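Local coordinates for metallo-beta-lactamase superfamily protein (Thermus thermophilus, PDB 2ZWR) that is probably a zinc-dependent hydrolase of the metallo-beta-lactamase superfamily, holding a two-metal centre in its fold, at residues I50-A55 with V74-L79. Sequence-based numbering, arbitrary orientation.
Sequences ILLTHA and VYLHPL. With ZN (zinc ion), chain D.
L52 lays its CD1 methyl against V74, CD1 to CG1 3.6 Å, and the two side chains cross at a slant. With CG anti to the backbone N (chi1 178°), L76 carries its CD1 methyl across to L52 CB at 3.8 Å and A55 CB at 3.9 Å. Y84 of helix 81-85 packs on L52, A55, V74 and L76. I50 and V74 run alongside each other on one face of the sheet. L51 and Y75 do so on the other, where L51 CD1 comes obliquely to the ring atom CD2 of Y75. Y75 OH hydrogen-bonds to R106. Between the parallel strands, Y75 N donates to I50 O at 2.8 Å, and L52 N donates to Y75 O at 2.9 Å. Past the paired residues, one water bridges L52 O and H77 N. The CB of H54 leaves the backbone away from 74-79. H54 ND1 donates in the ring plane to T53 OG1 (2.9 Å), also hydrogen-bonded to D28, which helps fix the ring's rotation. H54 NE2 binds zinc at 2.2 Å, with H56, H125, D144 and a water completing the site. Strands 50-51 and 74-76 with helix 63-70 form a beta-alpha-beta crossover; strand 50-51 leads into the metal-binding HxHxDH motif of the metallo-beta-lactamase fold.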
loop_
_atom_site.group_PDB
_atom_site.type_symbol
_atom_site.label_atom_id
_atom_site.label_comp_id
_atom_site.label_asym_id
_atom_site.label_seq_id
_atom_site.Cartn_x
_atom_site.Cartn_y
_atom_site.Cartn_z
ATOM N N ILE A 50 -2.205 -7.682 7.793
ATOM C CA ILE A 50 -2.327 -6.430 7.065
ATOM C C ILE A 50 -0.907 -5.975 6.701
ATOM O O ILE A 50 -0.033 -5.926 7.563
ATOM C CB ILE A 50 -3.087 -5.351 7.909
ATOM C CG1 ILE A 50 -4.583 -5.718 8.008
ATOM C CG2 ILE A 50 -2.880 -3.936 7.316
ATOM C CD1 ILE A 50 -5.439 -4.851 8.951
ATOM N N LEU A 51 -0.676 -5.696 5.412
ATOM C CA LEU A 51 0.613 -5.191 4.918
ATOM C C LEU A 51 0.400 -3.754 4.436
ATOM O O LEU A 51 -0.526 -3.490 3.666
ATOM C CB LEU A 51 1.141 -6.069 3.769
ATOM C CG LEU A 51 2.046 -7.287 4.075
ATOM C CD1 LEU A 51 1.537 -8.182 5.204
ATOM C CD2 LEU A 51 2.316 -8.117 2.813
ATOM N N LEU A 52 1.243 -2.834 4.906
ATOM C CA LEU A 52 1.109 -1.414 4.549
ATOM C C LEU A 52 2.270 -0.883 3.708
ATOM O O LEU A 52 3.420 -0.912 4.149
ATOM C CB LEU A 52 0.909 -0.541 5.803
ATOM C CG LEU A 52 -0.272 -0.870 6.732
ATOM C CD1 LEU A 52 -0.208 0.008 7.986
ATOM C CD2 LEU A 52 -1.631 -0.726 6.028
ATOM N N THR A 53 1.948 -0.400 2.501
ATOM C CA THR A 53 2.929 0.268 1.640
ATOM C C THR A 53 3.412 1.521 2.329
ATOM O O THR A 53 4.599 1.832 2.291
ATOM C CB THR A 53 2.373 0.650 0.232
ATOM O OG1 THR A 53 1.330 1.631 0.368
ATOM C CG2 THR A 53 1.885 -0.589 -0.544
ATOM N N HIS A 54 2.486 2.235 2.971
ATOM C CA HIS A 54 2.826 3.395 3.804
ATOM C C HIS A 54 1.647 3.764 4.709
ATOM O O HIS A 54 0.601 3.107 4.655
ATOM C CB HIS A 54 3.308 4.573 2.940
ATOM C CG HIS A 54 2.248 5.176 2.061
ATOM N ND1 HIS A 54 1.609 4.471 1.066
ATOM C CD2 HIS A 54 1.751 6.433 2.004
ATOM C CE1 HIS A 54 0.749 5.261 0.450
ATOM N NE2 HIS A 54 0.816 6.458 1.000
ATOM N N ALA A 55 1.814 4.800 5.530
ATOM C CA ALA A 55 0.844 5.132 6.588
ATOM C C ALA A 55 0.171 6.499 6.471
ATOM O O ALA A 55 -0.258 7.054 7.479
ATOM C CB ALA A 55 1.474 4.982 7.964
ATOM N N VAL A 74 -0.147 -6.170 11.826
ATOM C CA VAL A 74 0.007 -5.072 10.887
ATOM C C VAL A 74 1.483 -4.854 10.633
ATOM O O VAL A 74 2.240 -4.598 11.561
ATOM C CB VAL A 74 -0.628 -3.759 11.419
ATOM C CG1 VAL A 74 -0.422 -2.625 10.426
ATOM C CG2 VAL A 74 -2.113 -3.953 11.690
ATOM N N TYR A 75 1.881 -4.962 9.364
ATOM C CA TYR A 75 3.261 -4.779 8.952
ATOM C C TYR A 75 3.452 -3.386 8.355
ATOM O O TYR A 75 2.741 -2.998 7.413
ATOM C CB TYR A 75 3.658 -5.861 7.934
ATOM C CG TYR A 75 3.839 -7.226 8.552
ATOM C CD1 TYR A 75 5.102 -7.674 8.923
ATOM C CD2 TYR A 75 2.736 -8.057 8.796
ATOM C CE1 TYR A 75 5.277 -8.936 9.508
ATOM C CE2 TYR A 75 2.889 -9.301 9.391
ATOM C CZ TYR A 75 4.163 -9.736 9.741
ATOM O OH TYR A 75 4.323 -10.970 10.316
ATOM N N LEU A 76 4.414 -2.649 8.908
ATOM C CA LEU A 76 4.726 -1.303 8.446
ATOM C C LEU A 76 6.202 -1.025 8.616
ATOM O O LEU A 76 6.791 -1.425 9.621
ATOM C CB LEU A 76 3.936 -0.267 9.260
ATOM C CG LEU A 76 4.139 1.218 8.975
ATOM C CD1 LEU A 76 3.392 1.651 7.710
ATOM C CD2 LEU A 76 3.691 2.019 10.186
ATOM N N HIS A 77 6.798 -0.341 7.637
ATOM C CA HIS A 77 8.165 0.159 7.786
ATOM C C HIS A 77 8.214 1.169 8.949
ATOM O O HIS A 77 7.412 2.113 8.997
ATOM C CB HIS A 77 8.643 0.805 6.486
ATOM C CG HIS A 77 10.127 0.971 6.399
ATOM N ND1 HIS A 77 10.801 1.983 7.048
ATOM C CD2 HIS A 77 11.068 0.253 5.739
ATOM C CE1 HIS A 77 12.095 1.877 6.799
ATOM N NE2 HIS A 77 12.283 0.841 6.000
ATOM N N PRO A 78 9.156 0.972 9.891
ATOM C CA PRO A 78 9.261 1.804 11.094
ATOM C C PRO A 78 9.420 3.309 10.823
ATOM O O PRO A 78 9.075 4.119 11.680
ATOM C CB PRO A 78 10.499 1.244 11.813
ATOM C CG PRO A 78 11.243 0.477 10.774
ATOM C CD PRO A 78 10.195 -0.075 9.862
ATOM N N LEU A 79 9.942 3.676 9.655
ATOM C CA LEU A 79 10.062 5.099 9.316
ATOM C C LEU A 79 8.698 5.773 9.044
ATOM O O LEU A 79 8.610 6.997 9.048
ATOM C CB LEU A 79 11.047 5.326 8.170
ATOM C CG LEU A 79 12.546 5.189 8.507
ATOM C CD1 LEU A 79 13.389 5.491 7.297
ATOM C CD2 LEU A 79 12.950 6.109 9.663
HETATM ZN ZN ZN D . 0.127 8.403 0.278
HETATM O O HOH W 1 5.575 0.631 5.116
HETATM O O HOH W 2 -1.930 8.627 0.129
#